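Local coordinates for protein probable aminotransferase (Pseudomonas aeruginosa, PDB 5YKR) that is a probable aminotransferase of class III, a dimeric protein of the pyridoxal-phosphate-dependent transferase fold that carries its cofactor covalently bound, at residues S173-D178 with T198-V203; G290-A295 with A333-A338; L415-R420 with E443-L448. All coordinates share one frame; numbering follows the deposited sequence.

Interaction 1 (S173-D178 with T198-V203); sequences SQVEFD and TTTRLV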
# COMPACT_ATOMS: atom_id res chain seq x y z
N SER A 173 -15.50 1.79 6.16
CA SER A 173 -15.84 0.64 6.97
C SER A 173 -15.72 0.85 8.46
O SER A 173 -16.10 -0.03 9.24
CB SER A 173 -14.93 -0.57 6.61
OG SER A 173 -13.57 -0.39 7.05
N GLN A 174 -15.17 2.00 8.87
CA GLN A 174 -14.75 2.25 10.27
C GLN A 174 -15.95 2.79 11.08
O GLN A 174 -15.94 3.91 11.57
CB GLN A 174 -13.58 3.19 10.35
CG GLN A 174 -12.36 2.80 9.51
CD GLN A 174 -11.50 1.71 10.07
OE1 GLN A 174 -11.89 1.01 11.04
NE2 GLN A 174 -10.28 1.55 9.50
N VAL A 175 -16.94 1.91 11.25
CA VAL A 175 -18.20 2.22 11.92
C VAL A 175 -18.54 1.09 12.87
O VAL A 175 -18.04 -0.03 12.73
CB VAL A 175 -19.37 2.46 10.95
CG1 VAL A 175 -19.17 3.76 10.17
CG2 VAL A 175 -19.55 1.29 10.02
N GLU A 176 -19.42 1.39 13.83
CA GLU A 176 -19.98 0.38 14.75
C GLU A 176 -21.38 0.81 15.14
O GLU A 176 -21.79 1.95 14.89
CB GLU A 176 -19.11 0.22 16.00
CG GLU A 176 -19.14 1.41 16.93
CD GLU A 176 -18.12 1.32 18.05
OE1 GLU A 176 -17.04 0.77 17.83
OE2 GLU A 176 -18.39 1.90 19.15
N PHE A 177 -22.12 -0.10 15.77
CA PHE A 177 -23.41 0.27 16.35
C PHE A 177 -23.17 0.76 17.79
O PHE A 177 -22.50 0.10 18.57
CB PHE A 177 -24.36 -0.87 16.37
CG PHE A 177 -24.99 -1.21 15.04
CD1 PHE A 177 -25.71 -0.24 14.35
CD2 PHE A 177 -24.93 -2.48 14.49
CE1 PHE A 177 -26.29 -0.52 13.14
CE2 PHE A 177 -25.52 -2.75 13.30
CZ PHE A 177 -26.21 -1.77 12.62
N ASP A 178 -23.83 1.87 18.14
CA ASP A 178 -23.87 2.34 19.52
C ASP A 178 -25.00 1.61 20.27
O ASP A 178 -25.66 0.74 19.73
CB ASP A 178 -23.93 3.87 19.59
CG ASP A 178 -25.27 4.45 19.21
OD1 ASP A 178 -26.23 3.69 19.01
OD2 ASP A 178 -25.32 5.71 19.16
N THR A 198 -23.42 9.14 4.70
CA THR A 198 -23.42 9.34 3.27
C THR A 198 -22.71 8.24 2.48
O THR A 198 -22.90 8.13 1.28
CB THR A 198 -22.81 10.71 2.88
OG1 THR A 198 -21.39 10.67 2.99
CG2 THR A 198 -23.38 11.85 3.75
N THR A 199 -21.87 7.44 3.16
CA THR A 199 -21.06 6.41 2.49
C THR A 199 -21.41 4.98 2.82
O THR A 199 -21.02 4.08 2.06
CB THR A 199 -19.57 6.58 2.85
OG1 THR A 199 -19.39 6.49 4.25
CG2 THR A 199 -19.07 7.96 2.43
N THR A 200 -22.10 4.73 3.93
CA THR A 200 -22.13 3.42 4.52
C THR A 200 -23.50 3.08 5.09
O THR A 200 -24.16 3.94 5.69
CB THR A 200 -21.08 3.34 5.66
OG1 THR A 200 -19.83 3.88 5.22
CG2 THR A 200 -20.92 1.96 6.24
N ARG A 201 -23.90 1.81 4.90
CA ARG A 201 -25.02 1.21 5.62
C ARG A 201 -24.45 0.05 6.43
O ARG A 201 -23.70 -0.78 5.91
CB ARG A 201 -26.17 0.82 4.73
CG ARG A 201 -26.86 2.00 4.06
CD ARG A 201 -28.06 1.55 3.21
NE ARG A 201 -28.74 2.68 2.55
CZ ARG A 201 -29.54 3.52 3.19
NH1 ARG A 201 -29.85 3.35 4.49
NH2 ARG A 201 -30.07 4.52 2.55
N LEU A 202 -24.74 0.02 7.71
CA LEU A 202 -24.22 -1.00 8.63
C LEU A 202 -25.30 -2.00 8.98
O LEU A 202 -26.46 -1.63 9.26
CB LEU A 202 -23.69 -0.33 9.86
CG LEU A 202 -22.98 -1.20 10.88
CD1 LEU A 202 -21.73 -1.87 10.26
CD2 LEU A 202 -22.62 -0.45 12.19
N VAL A 203 -24.94 -3.27 8.98
CA VAL A 203 -25.79 -4.38 9.35
C VAL A 203 -25.03 -5.34 10.25
O VAL A 203 -23.80 -5.36 10.19
CB VAL A 203 -26.28 -5.10 8.04
CG1 VAL A 203 -27.27 -6.15 8.30
CG2 VAL A 203 -26.84 -4.08 7.02
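Leu-202 turns its CG away from its own backbone N (chi1 -174°), which projects both methyls at the strand carrying Val-175 and Phe-177, while Phe-177 holds CG beside its own N, opposite the carbonyl carbon (chi1 -76°), with its ring facing the leucine. CD2 of Leu-202 sits 3.6 Å from the centroid of the Phe-177 ring and only 2° off the ring normal, a CH-pi contact centred over one face. The same methyl presses on the chain just before the ring, 3.4 Å from Glu-176 C. At the far end of the ring, Phe-177 CZ lies 3.4 Å from Leu-202 O and 3.7 Å from Leu-202 CG. The other branch, CD1, reaches Val-175 CG2 at 3.8 Å, and the same valine methyl meets Thr-200 CG2 at 4.1 Å.

Strand 200-203 is one of the two outermost strands, within this chain, of the seven-stranded sheet of the large domain, and strand 175-177 pairs antiparallel with strand 183-185 as a separate ribbon. The two strands run 7.9 Å apart with no hydrogen bond between them; the ribbon packs through side chains on a face of this edge strand and does not extend the sheet. Thr-200, whose methyl meets Val-175, hydrogen-bonds through OG1 to Glu-172 O. Asn-163 OD1 accepts a hydrogen bond from Phe-177 N, next to the ring's point of attachment. Leu-202 also leans on Val-161 of the neighbouring strand 158-162, and just before strand 175-177, Gln-174 packs against His-322 of the second subunit.

Interaction 2 (G290-A295 with A333-A338); sequences GGIPSA and ALQLAA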
# COMPACT_ATOMS: atom_id res chain seq x y z
N GLY A 290 5.38 -13.45 -0.09
CA GLY A 290 6.57 -13.65 0.69
C GLY A 290 6.98 -12.52 1.59
O GLY A 290 8.17 -12.42 1.89
N GLY A 291 6.01 -11.70 1.99
CA GLY A 291 6.33 -10.55 2.81
C GLY A 291 6.57 -9.26 2.04
O GLY A 291 6.78 -8.21 2.65
N ILE A 292 6.51 -9.30 0.71
CA ILE A 292 6.43 -8.08 -0.08
C ILE A 292 4.96 -7.60 0.02
O ILE A 292 4.02 -8.37 -0.23
CB ILE A 292 6.74 -8.35 -1.55
CG1 ILE A 292 8.15 -8.95 -1.69
CG2 ILE A 292 6.65 -7.06 -2.38
CD1 ILE A 292 8.35 -9.46 -3.05
N PRO A 293 4.75 -6.33 0.39
CA PRO A 293 3.37 -5.80 0.43
C PRO A 293 2.66 -6.01 -0.89
O PRO A 293 3.13 -5.58 -1.94
CB PRO A 293 3.59 -4.31 0.74
CG PRO A 293 4.88 -4.29 1.54
CD PRO A 293 5.74 -5.35 0.89
N SER A 294 1.51 -6.68 -0.84
CA SER A 294 0.79 -7.08 -2.05
C SER A 294 -0.61 -7.52 -1.73
O SER A 294 -0.92 -7.90 -0.58
CB SER A 294 1.48 -8.26 -2.75
OG SER A 294 2.86 -8.12 -2.99
N ALA A 295 -1.47 -7.44 -2.74
CA ALA A 295 -2.75 -8.14 -2.73
C ALA A 295 -3.18 -8.33 -4.17
O ALA A 295 -2.69 -7.64 -5.09
CB ALA A 295 -3.82 -7.34 -1.95
N ALA A 333 7.33 -6.36 -10.92
CA ALA A 333 7.97 -7.62 -11.26
C ALA A 333 8.31 -8.46 -10.01
O ALA A 333 8.17 -9.68 -10.01
CB ALA A 333 9.23 -7.33 -12.07
N LEU A 334 8.75 -7.78 -8.97
CA LEU A 334 9.14 -8.50 -7.74
C LEU A 334 7.93 -9.16 -7.09
O LEU A 334 7.97 -10.33 -6.69
CB LEU A 334 9.83 -7.52 -6.78
CG LEU A 334 10.57 -8.16 -5.64
CD1 LEU A 334 11.75 -8.93 -6.19
CD2 LEU A 334 11.03 -7.16 -4.64
N GLN A 335 6.81 -8.43 -6.99
CA GLN A 335 5.57 -9.02 -6.47
C GLN A 335 5.14 -10.22 -7.27
O GLN A 335 4.78 -11.26 -6.71
CB GLN A 335 4.42 -8.02 -6.51
CG GLN A 335 4.48 -6.85 -5.52
CD GLN A 335 3.25 -5.95 -5.74
OE1 GLN A 335 2.90 -5.66 -6.91
NE2 GLN A 335 2.55 -5.59 -4.69
N LEU A 336 5.16 -10.09 -8.60
CA LEU A 336 4.67 -11.16 -9.44
C LEU A 336 5.56 -12.43 -9.34
O LEU A 336 5.06 -13.56 -9.37
CB LEU A 336 4.54 -10.69 -10.90
CG LEU A 336 3.17 -10.10 -11.27
CD1 LEU A 336 2.09 -11.17 -11.25
CD2 LEU A 336 2.74 -8.94 -10.40
N ALA A 337 6.88 -12.24 -9.23
CA ALA A 337 7.77 -13.38 -9.04
C ALA A 337 7.45 -14.13 -7.73
O ALA A 337 7.41 -15.36 -7.69
CB ALA A 337 9.20 -12.93 -9.04
N ALA A 338 7.24 -13.36 -6.66
CA ALA A 338 6.92 -13.95 -5.36
C ALA A 338 5.58 -14.65 -5.38
O ALA A 338 5.42 -15.71 -4.76
CB ALA A 338 7.00 -12.90 -4.26
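Gln-335 reaches out from helix 333-346 to grip the backbone of the loop at Pro-293, and Ile-292 packs beside it. With its chain stretched beyond CG (chi2 179°), the glutamine delivers NE2 to Pro-293 O at 2.8 Å. The N-H...O angle is 155°; the carbonyl oxygen lies close to the amide plane of Gln-335, and the nitrogen approaches in the carbonyl plane, on a lone pair. NE2 gives a second hydrogen bond to Thr-136 O, so this buried amide nitrogen is gripped by two acceptors that hold its rotation.

Beside it the apolar half is snug. Ile-292 lays CG2 against Gln-335 CG at 3.8 Å and sets CD1 between Leu-334 CG (3.7 Å) and Ala-338 CB (3.9 Å), one turn apart on the helix. Packing is slacker at the start of the loop, where Gly-290 is partly exposed and has no side chain to offer Ala-338; here the hold comes from another chain, since Gly-290 O bonds to Ser-108 OG and Gly-291 O to Asn-332 ND2, both of the second subunit. Both glycines have positive phi, which glycine tolerates readily; at Gly-291 a side chain would be jammed against the preceding carbonyl O. The loop closely follows in sequence Lys-286, which carries the pyridoxal phosphate as an imine, and the contact itself lies at the dimer interface. Around it, helix 94-104 packs Ile-100 on Ile-292 and Ala-338, helix 115-128 lies behind Leu-336, and strand 132-136 pairs with Ala-295 and touches Gln-335 through Val-135.

Interaction 3 (L415-R420 with E443-L448); sequences LYLLNR and ELHDRL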
# COMPACT_ATOMS: atom_id res chain seq x y z
N LEU A 415 1.42 -12.92 26.95
CA LEU A 415 2.75 -12.71 27.53
C LEU A 415 3.28 -13.96 28.23
O LEU A 415 4.48 -14.25 28.14
CB LEU A 415 2.72 -11.54 28.52
CG LEU A 415 4.07 -11.10 29.10
CD1 LEU A 415 5.06 -10.75 27.99
CD2 LEU A 415 3.88 -9.93 30.03
N TYR A 416 2.41 -14.69 28.92
CA TYR A 416 2.81 -15.95 29.57
C TYR A 416 3.41 -16.89 28.52
O TYR A 416 4.48 -17.48 28.74
CB TYR A 416 1.61 -16.57 30.25
CG TYR A 416 1.93 -17.76 31.12
CD1 TYR A 416 2.10 -19.00 30.58
CD2 TYR A 416 2.09 -17.60 32.51
CE1 TYR A 416 2.37 -20.11 31.37
CE2 TYR A 416 2.38 -18.69 33.30
CZ TYR A 416 2.53 -19.95 32.70
OH TYR A 416 2.82 -21.04 33.47
N LEU A 417 2.75 -17.00 27.37
CA LEU A 417 3.25 -17.85 26.30
C LEU A 417 4.55 -17.31 25.70
O LEU A 417 5.50 -18.06 25.47
CB LEU A 417 2.18 -18.09 25.24
CG LEU A 417 1.40 -19.37 25.47
CD1 LEU A 417 0.57 -19.30 26.74
CD2 LEU A 417 0.50 -19.71 24.35
N LEU A 418 4.60 -16.01 25.46
CA LEU A 418 5.81 -15.39 24.88
C LEU A 418 7.05 -15.66 25.74
O LEU A 418 8.11 -16.09 25.25
CB LEU A 418 5.57 -13.88 24.69
CG LEU A 418 6.70 -13.07 24.06
CD1 LEU A 418 6.12 -11.82 23.35
CD2 LEU A 418 7.84 -12.70 25.01
N ASN A 419 6.90 -15.43 27.04
CA ASN A 419 8.03 -15.65 27.97
C ASN A 419 8.49 -17.10 28.08
O ASN A 419 9.55 -17.37 28.63
CB ASN A 419 7.67 -15.14 29.38
CG ASN A 419 7.73 -13.61 29.52
OD1 ASN A 419 8.44 -12.91 28.81
ND2 ASN A 419 6.95 -13.11 30.51
N ARG A 420 7.70 -18.03 27.54
CA ARG A 420 8.02 -19.45 27.54
C ARG A 420 8.15 -20.01 26.12
O ARG A 420 8.08 -21.20 25.89
CB ARG A 420 6.99 -20.21 28.40
CG ARG A 420 7.10 -19.86 29.88
CD ARG A 420 5.85 -20.27 30.65
NE ARG A 420 5.91 -19.79 32.03
CZ ARG A 420 5.73 -18.55 32.43
NH1 ARG A 420 5.49 -17.58 31.54
NH2 ARG A 420 5.86 -18.22 33.71
N GLU A 443 1.96 -29.11 20.84
CA GLU A 443 1.94 -29.60 22.22
C GLU A 443 2.47 -28.56 23.19
O GLU A 443 1.94 -28.42 24.32
CB GLU A 443 2.74 -30.94 22.29
CG GLU A 443 2.05 -32.07 21.53
CD GLU A 443 2.95 -33.25 21.06
OE1 GLU A 443 4.14 -33.41 21.49
OE2 GLU A 443 2.45 -34.05 20.22
N LEU A 444 3.50 -27.83 22.79
CA LEU A 444 4.04 -26.77 23.66
C LEU A 444 2.99 -25.68 23.87
O LEU A 444 2.72 -25.26 25.01
CB LEU A 444 5.33 -26.19 23.10
CG LEU A 444 5.97 -25.03 23.88
CD1 LEU A 444 6.38 -25.48 25.30
CD2 LEU A 444 7.17 -24.49 23.16
N HIS A 445 2.40 -25.19 22.79
CA HIS A 445 1.28 -24.25 22.94
C HIS A 445 0.25 -24.75 23.94
O HIS A 445 -0.21 -24.01 24.83
CB HIS A 445 0.62 -24.02 21.57
CG HIS A 445 -0.65 -23.21 21.64
ND1 HIS A 445 -1.91 -23.74 21.83
CD2 HIS A 445 -0.82 -21.87 21.55
CE1 HIS A 445 -2.80 -22.76 21.88
NE2 HIS A 445 -2.16 -21.61 21.68
N ASP A 446 -0.18 -25.98 23.75
CA ASP A 446 -1.27 -26.57 24.53
C ASP A 446 -0.92 -26.59 26.01
O ASP A 446 -1.74 -26.20 26.87
CB ASP A 446 -1.59 -27.98 24.03
CG ASP A 446 -2.91 -28.47 24.53
OD1 ASP A 446 -3.93 -27.81 24.22
OD2 ASP A 446 -2.94 -29.47 25.30
N ARG A 447 0.29 -27.08 26.31
CA ARG A 447 0.77 -27.16 27.70
C ARG A 447 0.86 -25.80 28.36
O ARG A 447 0.42 -25.61 29.50
CB ARG A 447 2.14 -27.87 27.80
CG ARG A 447 2.13 -29.32 27.36
CD ARG A 447 3.40 -29.98 27.73
NE ARG A 447 4.59 -29.35 27.19
CZ ARG A 447 5.18 -29.70 26.04
NH1 ARG A 447 4.68 -30.68 25.28
NH2 ARG A 447 6.29 -29.10 25.67
N LEU A 448 1.43 -24.82 27.65
CA LEU A 448 1.60 -23.50 28.23
C LEU A 448 0.26 -22.79 28.50
O LEU A 448 0.11 -22.12 29.52
CB LEU A 448 2.46 -22.62 27.31
CG LEU A 448 3.90 -23.09 27.18
CD1 LEU A 448 4.63 -22.12 26.28
CD2 LEU A 448 4.61 -23.17 28.52
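Leu-417 and Leu-448 bring their CA atoms to 6.2 Å where helix 407-418 meets helix 439-456, a helix-helix packing in the C-terminal domain of this aminotransferase fold. Leu-448 points into the other helix and wedges between two partners. Its CB is 3.9 Å from Leu-417 CD1, while its methyl CD1 reaches Arg-420 CB at 3.7 Å and Arg-420 O at 3.6 Å. The other methyl, CD2, lies against the aliphatic stem of the same arginine. Leu-417 uses its second branch one turn earlier on the partner helix, CD2 resting obliquely on the His-445 ring at CD2, 3.8 Å away. Val-422 of strand 422-423 closes over Leu-417, Leu-444 and Leu-448.

Tyr-416 passes CE1 alongside Leu-448 O and sends OH on to Glu-455. Arg-420 runs out extended from CG to NE; its NH1 lies over a face of the Tyr-416 ring and forms a salt bridge with Glu-19 OE1 of helix 9-26. This NH1 also donates to Tyr-416 O at 3.0 Å, the oxygen lying at the edge of the guanidinium, 12° out of its plane.

In the fold
The three contacts follow one another along the chain without overlap, all within the class-III aminotransferase part of it. Interactions 1 and 2 share the seven-stranded sheet: interaction 1 packs a ribbon on its outer strand 200-203, whereas the loop of interaction 2 leads into strand 295-299, near the opposite edge. Their centres are about 32 Å apart and their nearest atoms about 15 Å. Interaction 3 lies about 38 Å from interaction 1 and about 32 Å from interaction 2, centre to centre, among the C-terminal helices; its nearest atoms are about 21 Å from those of interaction 2. The two sheet contacts thus reach the dimer interface, while interaction 3 is internal packing of one subunit.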